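Local coordinates for protein AxyAgu115A (PDB 6NPS) that is a family GH115 alpha-glucuronidase, a glycoside hydrolase that probably removes glucuronic acid side groups from arabinoglucuronoxylan, at residues T538-L549 with L579-K590; Y513-R521 with L820-S828. The protein carries 3 engineered substitutions. One frame throughout, in Å; residues are numbered along the deposited sequence.

Contact 1: T538-L549 with L579-K590; sequences TDQLLDRIDHLL and LNLQKMWLLNGK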
loop_
_atom_site.group_PDB
_atom_site.type_symbol
_atom_site.label_atom_id
_atom_site.label_comp_id
_atom_site.label_asym_id
_atom_site.label_seq_id
_atom_site.Cartn_x
_atom_site.Cartn_y
_atom_site.Cartn_z
ATOM N N THR A 538 -16.542 9.046 -5.533
ATOM C CA THR A 538 -15.742 9.016 -6.751
ATOM C C THR A 538 -16.606 8.987 -7.997
ATOM O O THR A 538 -16.390 9.762 -8.931
ATOM C CB THR A 538 -14.782 7.823 -6.717
ATOM O OG1 THR A 538 -13.675 8.163 -5.875
ATOM C CG2 THR A 538 -14.213 7.481 -8.098
ATOM N N ASP A 539 -17.607 8.094 -8.049
ATOM C CA ASP A 539 -18.401 7.998 -9.270
ATOM C C ASP A 539 -19.286 9.213 -9.495
ATOM O O ASP A 539 -19.528 9.604 -10.649
ATOM C CB ASP A 539 -19.246 6.716 -9.237
ATOM C CG ASP A 539 -18.382 5.456 -9.444
ATOM O OD1 ASP A 539 -18.597 4.466 -8.708
ATOM O OD2 ASP A 539 -17.476 5.463 -10.318
ATOM N N GLN A 540 -19.803 9.821 -8.433
ATOM C CA GLN A 540 -20.549 11.064 -8.638
ATOM C C GLN A 540 -19.650 12.169 -9.199
ATOM O O GLN A 540 -20.062 12.917 -10.092
ATOM C CB GLN A 540 -21.215 11.516 -7.331
ATOM C CG GLN A 540 -22.538 10.787 -7.147
ATOM C CD GLN A 540 -23.073 10.800 -5.726
ATOM O OE1 GLN A 540 -22.588 11.534 -4.852
ATOM N NE2 GLN A 540 -24.102 9.992 -5.497
ATOM N N LEU A 541 -18.422 12.300 -8.693
ATOM C CA LEU A 541 -17.539 13.341 -9.235
ATOM C C LEU A 541 -17.112 13.018 -10.677
ATOM O O LEU A 541 -17.124 13.899 -11.547
ATOM C CB LEU A 541 -16.323 13.500 -8.314
ATOM C CG LEU A 541 -15.287 14.557 -8.688
ATOM C CD1 LEU A 541 -16.040 15.899 -8.982
ATOM C CD2 LEU A 541 -14.306 14.731 -7.528
ATOM N N LEU A 542 -16.783 11.741 -10.970
ATOM C CA LEU A 542 -16.491 11.347 -12.362
ATOM C C LEU A 542 -17.635 11.691 -13.310
ATOM O O LEU A 542 -17.404 12.102 -14.464
ATOM C CB LEU A 542 -16.183 9.833 -12.440
ATOM C CG LEU A 542 -14.744 9.539 -11.986
ATOM C CD1 LEU A 542 -14.549 8.033 -11.743
ATOM C CD2 LEU A 542 -13.693 10.045 -13.018
ATOM N N ASP A 543 -18.880 11.483 -12.866
ATOM C CA ASP A 543 -20.015 11.787 -13.726
ATOM C C ASP A 543 -20.164 13.290 -13.942
ATOM O O ASP A 543 -20.473 13.719 -15.055
ATOM C CB ASP A 543 -21.296 11.206 -13.139
ATOM C CG ASP A 543 -21.315 9.693 -13.187
ATOM O OD1 ASP A 543 -20.560 9.120 -14.008
ATOM O OD2 ASP A 543 -22.082 9.084 -12.397
ATOM N N ARG A 544 -19.974 14.100 -12.894
ATOM C CA ARG A 544 -19.930 15.562 -13.058
ATOM C C ARG A 544 -18.834 15.996 -14.024
ATOM O O ARG A 544 -19.050 16.850 -14.889
ATOM C CB ARG A 544 -19.716 16.236 -11.699
ATOM C CG ARG A 544 -20.998 16.460 -10.904
ATOM C CD ARG A 544 -20.732 16.707 -9.430
ATOM N NE ARG A 544 -20.169 18.035 -9.179
ATOM C CZ ARG A 544 -19.352 18.319 -8.165
ATOM N NH1 ARG A 544 -19.008 17.365 -7.310
ATOM N NH2 ARG A 544 -18.888 19.549 -8.002
ATOM N N ILE A 545 -17.624 15.456 -13.850
ATOM C CA ILE A 545 -16.515 15.777 -14.734
ATOM C C ILE A 545 -16.836 15.396 -16.165
ATOM O O ILE A 545 -16.567 16.164 -17.099
ATOM C CB ILE A 545 -15.228 15.073 -14.247
ATOM C CG1 ILE A 545 -14.751 15.731 -12.964
ATOM C CG2 ILE A 545 -14.170 15.069 -15.360
ATOM C CD1 ILE A 545 -13.567 14.975 -12.258
ATOM N N ASP A 546 -17.389 14.190 -16.373
ATOM C CA ASP A 546 -17.713 13.807 -17.742
ATOM C C ASP A 546 -18.788 14.721 -18.322
ATOM O O ASP A 546 -18.739 15.059 -19.505
ATOM C CB ASP A 546 -18.125 12.329 -17.804
ATOM C CG ASP A 546 -16.919 11.369 -17.582
ATOM O OD1 ASP A 546 -17.169 10.196 -17.222
ATOM O OD2 ASP A 546 -15.728 11.768 -17.748
ATOM N N HIS A 547 -19.725 15.184 -17.507
ATOM C CA HIS A 547 -20.713 16.123 -18.025
ATOM C C HIS A 547 -20.038 17.433 -18.449
ATOM O O HIS A 547 -20.286 17.954 -19.549
ATOM C CB HIS A 547 -21.779 16.390 -16.956
ATOM C CG HIS A 547 -22.710 17.503 -17.304
ATOM N ND1 HIS A 547 -23.564 17.437 -18.378
ATOM C CD2 HIS A 547 -22.897 18.727 -16.746
ATOM C CE1 HIS A 547 -24.241 18.567 -18.467
ATOM N NE2 HIS A 547 -23.857 19.367 -17.487
ATOM N N LEU A 548 -19.161 17.971 -17.590
ATOM C CA LEU A 548 -18.484 19.247 -17.893
ATOM C C LEU A 548 -17.525 19.130 -19.091
ATOM O O LEU A 548 -17.518 20.005 -19.964
ATOM C CB LEU A 548 -17.731 19.739 -16.633
ATOM C CG LEU A 548 -18.680 20.072 -15.458
ATOM C CD1 LEU A 548 -17.935 20.311 -14.170
ATOM C CD2 LEU A 548 -19.611 21.244 -15.791
ATOM N N LEU A 549 -16.674 18.085 -19.139
ATOM C CA LEU A 549 -15.836 17.878 -20.328
ATOM C C LEU A 549 -16.678 17.826 -21.602
ATOM O O LEU A 549 -16.294 18.395 -22.637
ATOM C CB LEU A 549 -15.009 16.595 -20.195
ATOM C CG LEU A 549 -14.002 16.600 -19.039
ATOM C CD1 LEU A 549 -13.348 15.222 -18.868
ATOM C CD2 LEU A 549 -12.945 17.687 -19.211
ATOM N N LEU A 579 -9.864 19.434 -14.851
ATOM C CA LEU A 579 -10.768 18.310 -14.665
ATOM C C LEU A 579 -10.218 17.023 -15.263
ATOM O O LEU A 579 -10.518 15.938 -14.748
ATOM C CB LEU A 579 -12.135 18.628 -15.263
ATOM C CG LEU A 579 -12.837 19.774 -14.520
ATOM C CD1 LEU A 579 -14.261 19.798 -14.961
ATOM C CD2 LEU A 579 -12.781 19.607 -13.010
ATOM N N ASN A 580 -9.451 17.103 -16.353
ATOM C CA ASN A 580 -8.766 15.902 -16.832
ATOM C C ASN A 580 -7.812 15.359 -15.767
ATOM O O ASN A 580 -7.702 14.136 -15.563
ATOM C CB ASN A 580 -8.020 16.207 -18.119
ATOM C CG ASN A 580 -7.236 14.997 -18.642
ATOM O OD1 ASN A 580 -7.827 14.054 -19.148
ATOM N ND2 ASN A 580 -5.925 15.023 -18.507
ATOM N N LEU A 581 -7.135 16.260 -15.048
ATOM C CA LEU A 581 -6.217 15.807 -14.003
ATOM C C LEU A 581 -6.969 15.158 -12.840
ATOM O O LEU A 581 -6.514 14.139 -12.295
ATOM C CB LEU A 581 -5.423 17.003 -13.479
ATOM C CG LEU A 581 -4.397 16.645 -12.395
ATOM C CD1 LEU A 581 -3.257 17.634 -12.568
ATOM C CD2 LEU A 581 -4.995 16.826 -10.995
ATOM N N GLN A 582 -8.087 15.764 -12.401
ATOM C CA GLN A 582 -8.908 15.146 -11.355
ATOM C C GLN A 582 -9.377 13.757 -11.805
ATOM O O GLN A 582 -9.251 12.772 -11.071
ATOM C CB GLN A 582 -10.116 16.017 -11.027
ATOM C CG GLN A 582 -9.799 17.415 -10.541
ATOM C CD GLN A 582 -9.573 17.461 -9.048
ATOM O OE1 GLN A 582 -10.130 16.649 -8.308
ATOM N NE2 GLN A 582 -8.744 18.400 -8.595
ATOM N N LYS A 583 -9.888 13.667 -13.034
ATOM C CA LYS A 583 -10.401 12.402 -13.557
ATOM C C LYS A 583 -9.328 11.329 -13.565
ATOM O O LYS A 583 -9.584 10.169 -13.209
ATOM C CB LYS A 583 -10.931 12.636 -14.959
ATOM C CG LYS A 583 -11.367 11.387 -15.730
ATOM C CD LYS A 583 -11.880 11.856 -17.107
ATOM C CE LYS A 583 -12.254 10.702 -18.046
ATOM N NZ LYS A 583 -12.404 11.322 -19.425
ATOM N N MET A 584 -8.128 11.694 -14.003
ATOM C CA MET A 584 -7.017 10.756 -14.057
ATOM C C MET A 584 -6.798 10.100 -12.711
ATOM O O MET A 584 -6.640 8.881 -12.622
ATOM C CB MET A 584 -5.740 11.476 -14.487
ATOM C CG MET A 584 -4.517 10.549 -14.510
ATOM S SD MET A 584 -3.034 11.503 -15.008
ATOM C CE MET A 584 -2.739 12.447 -13.525
ATOM N N TRP A 585 -6.751 10.907 -11.654
ATOM C CA TRP A 585 -6.485 10.375 -10.322
ATOM C C TRP A 585 -7.659 9.579 -9.769
ATOM O O TRP A 585 -7.457 8.618 -9.026
ATOM C CB TRP A 585 -6.138 11.513 -9.374
ATOM C CG TRP A 585 -4.729 12.043 -9.595
ATOM C CD1 TRP A 585 -4.382 13.301 -9.994
ATOM C CD2 TRP A 585 -3.512 11.327 -9.385
ATOM N NE1 TRP A 585 -3.011 13.416 -10.042
ATOM C CE2 TRP A 585 -2.450 12.217 -9.680
ATOM C CE3 TRP A 585 -3.216 10.007 -8.971
ATOM C CZ2 TRP A 585 -1.101 11.849 -9.578
ATOM C CZ3 TRP A 585 -1.881 9.634 -8.874
ATOM C CH2 TRP A 585 -0.831 10.560 -9.168
ATOM N N LEU A 586 -8.887 10.037 -10.018
ATOM C CA LEU A 586 -10.066 9.313 -9.580
ATOM C C LEU A 586 -10.147 7.943 -10.253
ATOM O O LEU A 586 -10.438 6.946 -9.586
ATOM C CB LEU A 586 -11.319 10.135 -9.872
ATOM C CG LEU A 586 -11.435 11.417 -9.046
ATOM C CD1 LEU A 586 -12.559 12.252 -9.633
ATOM C CD2 LEU A 586 -11.711 11.099 -7.634
ATOM N N LEU A 587 -9.886 7.878 -11.566
ATOM C CA LEU A 587 -9.793 6.579 -12.251
ATOM C C LEU A 587 -8.661 5.722 -11.706
ATOM O O LEU A 587 -8.771 4.486 -11.657
ATOM C CB LEU A 587 -9.611 6.793 -13.771
ATOM C CG LEU A 587 -10.812 7.390 -14.489
ATOM C CD1 LEU A 587 -10.386 7.795 -15.866
ATOM C CD2 LEU A 587 -12.039 6.341 -14.612
ATOM N N ASN A 588 -7.517 6.339 -11.374
ATOM C CA ASN A 588 -6.419 5.584 -10.789
ATOM C C ASN A 588 -6.845 4.957 -9.459
ATOM O O ASN A 588 -6.439 3.826 -9.133
ATOM C CB ASN A 588 -5.191 6.521 -10.618
ATOM C CG ASN A 588 -3.929 5.805 -10.145
ATOM O OD1 ASN A 588 -3.073 6.432 -9.506
ATOM N ND2 ASN A 588 -3.769 4.528 -10.494
ATOM N N GLY A 589 -7.627 5.688 -8.666
ATOM C CA GLY A 589 -8.174 5.107 -7.446
ATOM C C GLY A 589 -9.067 3.896 -7.712
ATOM O O GLY A 589 -8.955 2.880 -7.030
ATOM N N LYS A 590 -9.943 3.977 -8.714
ATOM C CA LYS A 590 -10.755 2.801 -9.061
ATOM C C LYS A 590 -9.887 1.661 -9.576
ATOM O O LYS A 590 -10.118 0.497 -9.219
ATOM C CB LYS A 590 -11.807 3.171 -10.100
ATOM C CG LYS A 590 -12.866 4.168 -9.588
ATOM C CD LYS A 590 -13.828 4.554 -10.731
ATOM C CE LYS A 590 -14.464 3.329 -11.264
ATOM N NZ LYS A 590 -15.914 3.550 -11.289
HETATM O O HOH W 1 -11.017 7.048 -6.731
#
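Leu-586 CD1 lies 3.7 Å from Leu-541 CD2, and the two side chains stand roughly perpendicular. The Leu-586 side chain is a knob in a hole formed by Thr-538, Leu-541, Leu-542 and Ile-545. Ile-545 is a knob in return. Ile-545 CD1 reaches Gln-582 CB at 3.8 Å, while its CG2 rests on Leu-579. Leu-542 splits its two methyls: CD2 meets Lys-583 CG, and CD1 meets Lys-590 CD at 3.7 Å. Lys-590 then bends at its third and fourth torsions (chi3 58°), which turns NZ to Asp-539. Lys-590 NZ donates to the syn lone pair of Asp-539 OD2 at 2.7 Å in a salt bridge, and it also bonds to a glycerol, probably from the crystallisation liquor. A methionine in place of Lys-590 would probably leave the Asp-539 carboxylate without its charge partner. A second, long salt bridge joins Asp-546 OD2 to Lys-583 NZ at 3.7 Å. Thr-538 OG1 is held by His-531 O, and a water donates to both OG1 and Leu-586 O. Helix 500-519 packs on Leu-541 and Leu-579, and helix 601-629 on Leu-587. The segment axes run roughly antiparallel (147° between their directions), with the knobs-into-holes packing of an antiparallel helix bundle.

Contact 2: Y513-R521 with L820-S828; sequences YTKIAHNRR and LDGYGKTLS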
loop_
_atom_site.group_PDB
_atom_site.type_symbol
_atom_site.label_atom_id
_atom_site.label_comp_id
_atom_site.label_asym_id
_atom_site.label_seq_id
_atom_site.Cartn_x
_atom_site.Cartn_y
_atom_site.Cartn_z
ATOM N N TYR A 513 -15.560 23.863 -12.798
ATOM C CA TYR A 513 -14.173 23.473 -12.570
ATOM C C TYR A 513 -13.606 24.143 -11.318
ATOM O O TYR A 513 -12.815 23.526 -10.584
ATOM C CB TYR A 513 -13.307 23.751 -13.825
ATOM C CG TYR A 513 -12.561 25.081 -13.872
ATOM C CD1 TYR A 513 -11.387 25.279 -13.144
ATOM C CD2 TYR A 513 -13.001 26.123 -14.711
ATOM C CE1 TYR A 513 -10.691 26.499 -13.200
ATOM C CE2 TYR A 513 -12.296 27.374 -14.764
ATOM C CZ TYR A 513 -11.151 27.533 -14.003
ATOM O OH TYR A 513 -10.455 28.758 -14.053
ATOM N N THR A 514 -14.015 25.389 -11.020
ATOM C CA THR A 514 -13.389 26.059 -9.880
ATOM C C THR A 514 -13.846 25.466 -8.552
ATOM O O THR A 514 -13.049 25.415 -7.597
ATOM C CB THR A 514 -13.630 27.595 -9.895
ATOM O OG1 THR A 514 -15.042 27.923 -9.972
ATOM C CG2 THR A 514 -12.868 28.275 -11.042
ATOM N N LYS A 515 -15.106 25.012 -8.465
ATOM C CA LYS A 515 -15.547 24.311 -7.260
ATOM C C LYS A 515 -14.734 23.037 -7.025
ATOM O O LYS A 515 -14.247 22.787 -5.917
ATOM C CB LYS A 515 -17.057 23.958 -7.321
ATOM C CG LYS A 515 -17.476 23.557 -5.886
ATOM C CD LYS A 515 -18.904 23.278 -5.689
ATOM C CE LYS A 515 -19.153 22.746 -4.259
ATOM N NZ LYS A 515 -19.443 23.753 -3.222
ATOM N N ILE A 516 -14.574 22.219 -8.061
ATOM C CA ILE A 516 -13.817 20.969 -7.938
ATOM C C ILE A 516 -12.323 21.231 -7.668
ATOM O O ILE A 516 -11.723 20.626 -6.769
ATOM C CB ILE A 516 -14.048 20.107 -9.191
ATOM C CG1 ILE A 516 -15.518 19.654 -9.234
ATOM C CG2 ILE A 516 -13.054 18.907 -9.199
ATOM C CD1 ILE A 516 -15.979 19.444 -10.645
ATOM N N ALA A 517 -11.704 22.161 -8.404
ATOM C CA ALA A 517 -10.297 22.461 -8.158
ATOM C C ALA A 517 -10.066 22.974 -6.745
ATOM O O ALA A 517 -9.039 22.650 -6.124
ATOM C CB ALA A 517 -9.749 23.498 -9.152
ATOM N N HIS A 518 -10.965 23.760 -6.233
ATOM C CA HIS A 518 -10.797 24.276 -4.935
ATOM C C HIS A 518 -10.941 23.237 -3.870
ATOM O O HIS A 518 -10.465 23.402 -2.837
ATOM C CB HIS A 518 -11.557 25.579 -4.740
ATOM C CG HIS A 518 -12.698 25.491 -3.808
ATOM N ND1 HIS A 518 -13.770 24.684 -4.042
ATOM C CD2 HIS A 518 -12.947 26.130 -2.649
ATOM C CE1 HIS A 518 -14.625 24.813 -3.055
ATOM N NE2 HIS A 518 -14.147 25.685 -2.198
ATOM N N ASN A 519 -11.620 22.165 -4.149
ATOM C CA ASN A 519 -11.774 21.082 -3.176
ATOM C C ASN A 519 -10.481 20.281 -2.996
ATOM O O ASN A 519 -10.255 19.714 -1.912
ATOM C CB ASN A 519 -12.913 20.140 -3.596
ATOM C CG ASN A 519 -14.261 20.703 -3.234
ATOM O OD1 ASN A 519 -14.322 21.710 -2.523
ATOM N ND2 ASN A 519 -15.359 20.052 -3.689
ATOM N N ARG A 520 -9.648 20.188 -4.037
ATOM C CA ARG A 520 -8.309 19.574 -3.905
ATOM C C ARG A 520 -7.479 20.155 -5.033
ATOM O O ARG A 520 -7.706 19.794 -6.196
ATOM C CB ARG A 520 -8.388 18.061 -4.024
ATOM C CG ARG A 520 -7.069 17.327 -3.760
ATOM C CD ARG A 520 -6.715 17.559 -2.288
ATOM N NE ARG A 520 -5.669 16.694 -1.863
ATOM C CZ ARG A 520 -5.528 16.193 -0.650
ATOM N NH1 ARG A 520 -6.408 16.447 0.310
ATOM N NH2 ARG A 520 -4.490 15.415 -0.419
ATOM N N ARG A 521 -6.526 21.054 -4.709
ATOM C CA ARG A 521 -5.821 21.764 -5.761
ATOM C C ARG A 521 -4.963 20.781 -6.578
ATOM O O ARG A 521 -4.598 19.702 -6.096
ATOM C CB ARG A 521 -4.973 22.871 -5.131
ATOM C CG ARG A 521 -5.823 23.959 -4.437
ATOM C CD ARG A 521 -4.915 25.152 -4.153
ATOM N NE ARG A 521 -5.379 26.056 -3.102
ATOM C CZ ARG A 521 -6.040 27.193 -3.326
ATOM N NH1 ARG A 521 -6.361 27.550 -4.576
ATOM N NH2 ARG A 521 -6.379 27.976 -2.309
ATOM N N LEU A 820 -24.699 30.641 2.486
ATOM C CA LEU A 820 -23.803 30.990 1.391
ATOM C C LEU A 820 -23.962 29.908 0.326
ATOM O O LEU A 820 -23.443 28.803 0.483
ATOM C CB LEU A 820 -22.362 31.085 1.888
ATOM C CG LEU A 820 -22.091 32.179 2.936
ATOM C CD1 LEU A 820 -20.629 32.132 3.489
ATOM C CD2 LEU A 820 -22.324 33.508 2.295
ATOM N N ASP A 821 -24.683 30.229 -0.752
ATOM C CA ASP A 821 -24.954 29.260 -1.810
ATOM C C ASP A 821 -23.656 28.775 -2.428
ATOM O O ASP A 821 -22.742 29.564 -2.675
ATOM C CB ASP A 821 -25.819 29.880 -2.910
ATOM C CG ASP A 821 -27.162 30.401 -2.393
ATOM O OD1 ASP A 821 -27.620 29.944 -1.320
ATOM O OD2 ASP A 821 -27.758 31.268 -3.080
ATOM N N GLY A 822 -23.567 27.460 -2.650
ATOM C CA GLY A 822 -22.415 26.884 -3.341
ATOM C C GLY A 822 -21.113 26.931 -2.579
ATOM O O GLY A 822 -20.082 26.537 -3.124
ATOM N N TYR A 823 -21.123 27.368 -1.328
ATOM C CA TYR A 823 -19.886 27.514 -0.580
ATOM C C TYR A 823 -19.366 26.145 -0.140
ATOM O O TYR A 823 -20.132 25.188 0.022
ATOM C CB TYR A 823 -20.130 28.433 0.619
ATOM C CG TYR A 823 -18.884 28.924 1.294
ATOM C CD1 TYR A 823 -18.262 28.145 2.242
ATOM C CD2 TYR A 823 -18.323 30.172 0.993
ATOM C CE1 TYR A 823 -17.141 28.553 2.860
ATOM C CE2 TYR A 823 -17.164 30.597 1.635
ATOM C CZ TYR A 823 -16.586 29.777 2.567
ATOM O OH TYR A 823 -15.436 30.132 3.239
ATOM N N GLY A 824 -18.036 26.026 -0.032
ATOM C CA GLY A 824 -17.457 24.852 0.602
ATOM C C GLY A 824 -17.314 23.632 -0.302
ATOM O O GLY A 824 -17.367 23.702 -1.536
ATOM N N LYS A 825 -17.147 22.476 0.352
ATOM C CA LYS A 825 -16.844 21.248 -0.370
ATOM C C LYS A 825 -18.090 20.612 -0.941
ATOM O O LYS A 825 -18.013 19.927 -1.973
ATOM C CB LYS A 825 -16.124 20.254 0.540
ATOM C CG LYS A 825 -14.708 20.741 0.894
ATOM C CD LYS A 825 -13.977 19.732 1.768
ATOM C CE LYS A 825 -13.390 18.560 0.979
ATOM N NZ LYS A 825 -12.523 17.685 1.895
ATOM N N THR A 826 -19.235 20.822 -0.294
ATOM C CA THR A 826 -20.465 20.169 -0.738
ATOM C C THR A 826 -21.554 21.218 -1.000
ATOM O O THR A 826 -21.321 22.167 -1.761
ATOM C CB THR A 826 -20.878 19.065 0.267
ATOM O OG1 THR A 826 -21.106 19.609 1.576
ATOM C CG2 THR A 826 -19.753 17.974 0.385
ATOM N N LEU A 827 -22.728 21.093 -0.386
ATOM C CA LEU A 827 -23.870 21.893 -0.833
ATOM C C LEU A 827 -23.632 23.385 -0.594
ATOM O O LEU A 827 -23.708 24.199 -1.513
ATOM C CB LEU A 827 -25.146 21.405 -0.136
ATOM C CG LEU A 827 -26.471 22.071 -0.545
ATOM C CD1 LEU A 827 -26.751 21.945 -2.068
ATOM C CD2 LEU A 827 -27.619 21.510 0.297
ATOM N N SER A 828 -23.322 23.763 0.625
ATOM C CA SER A 828 -23.276 25.186 0.967
ATOM C C SER A 828 -22.780 25.282 2.398
ATOM O O SER A 828 -22.336 24.288 2.988
ATOM C CB SER A 828 -24.647 25.862 0.790
ATOM O OG SER A 828 -25.580 25.361 1.742
HETATM O O HOH W 2 -15.845 27.832 -0.606
#
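Lys-515 reaches the 820-828 loop because its CG is anti to the backbone N (chi1 -166°) and its chain stays extended until a bend at the last torsion. That bend puts NZ among three backbone carbonyls. Lys-515 NZ donates to Gly-824 O at 2.7 Å, to Gly-822 O at 2.9 Å and to Thr-826 O at 2.9 Å. The bond to Thr-826 O lies in the carbonyl plane. The other two carbonyls are approached from above their planes. Three carbonyl dipoles around one ammonium group probably stabilise its charge, and the bonds probably help hold the loop's curve. Gly-822 O has a second donor in Tyr-427 OH.

A type II beta turn from Leu-820 to Tyr-823, with Gly-822 at positive phi, opens the connection of a beta hairpin, strands 814-821 and 828-833, in the GH115 C-terminal domain. The contact joins the last turns of helix 500-519 to this hairpin, about 300 residues later in the chain.

His-518 stands beside the lysine. His-518 ND1 donates to Lys-515 O at 2.7 Å, nearly in the ring plane, which helps fix the ring's rotation. The ring edge then brings His-518 CE1 to 3.3 Å from Gly-824 O. A water links His-518 NE2 to Gly-824 N and sits over the centre of the Tyr-823 ring.

Asn-519 ND2 donates to a lone pair of Lys-825 O at 3.2 Å, with a bent N-H...O angle of 140°. Asn-519 OD1 lies 3.6 Å from Lys-825 CG. The Lys-825 chain passes Asn-519 at an angle, and its NZ bonds to Asn-912 O.

In the fold
From the N terminus the chain runs through a four-stranded mixed sheet and the parallel strands of the TIM-barrel-clan region before it reaches helix 500-519, where contact 2 opens. Helix 537-558 comes next and opens contact 1. Helix 564-596 closes that contact after a link of 29 residues, most of them helical. The chain then runs through helix 601-629 and two groups of beta strands to the C-terminal domain, where 820-828 closes contact 2 across 298 residues. Contact 1 is therefore nested inside the loop of contact 2. The two also touch: Ile-516 packs on Leu-541, and Gln-582 NE2 probably bonds to Arg-520 O. Helix 500-519 thus ties the helical region to the C-terminal domain.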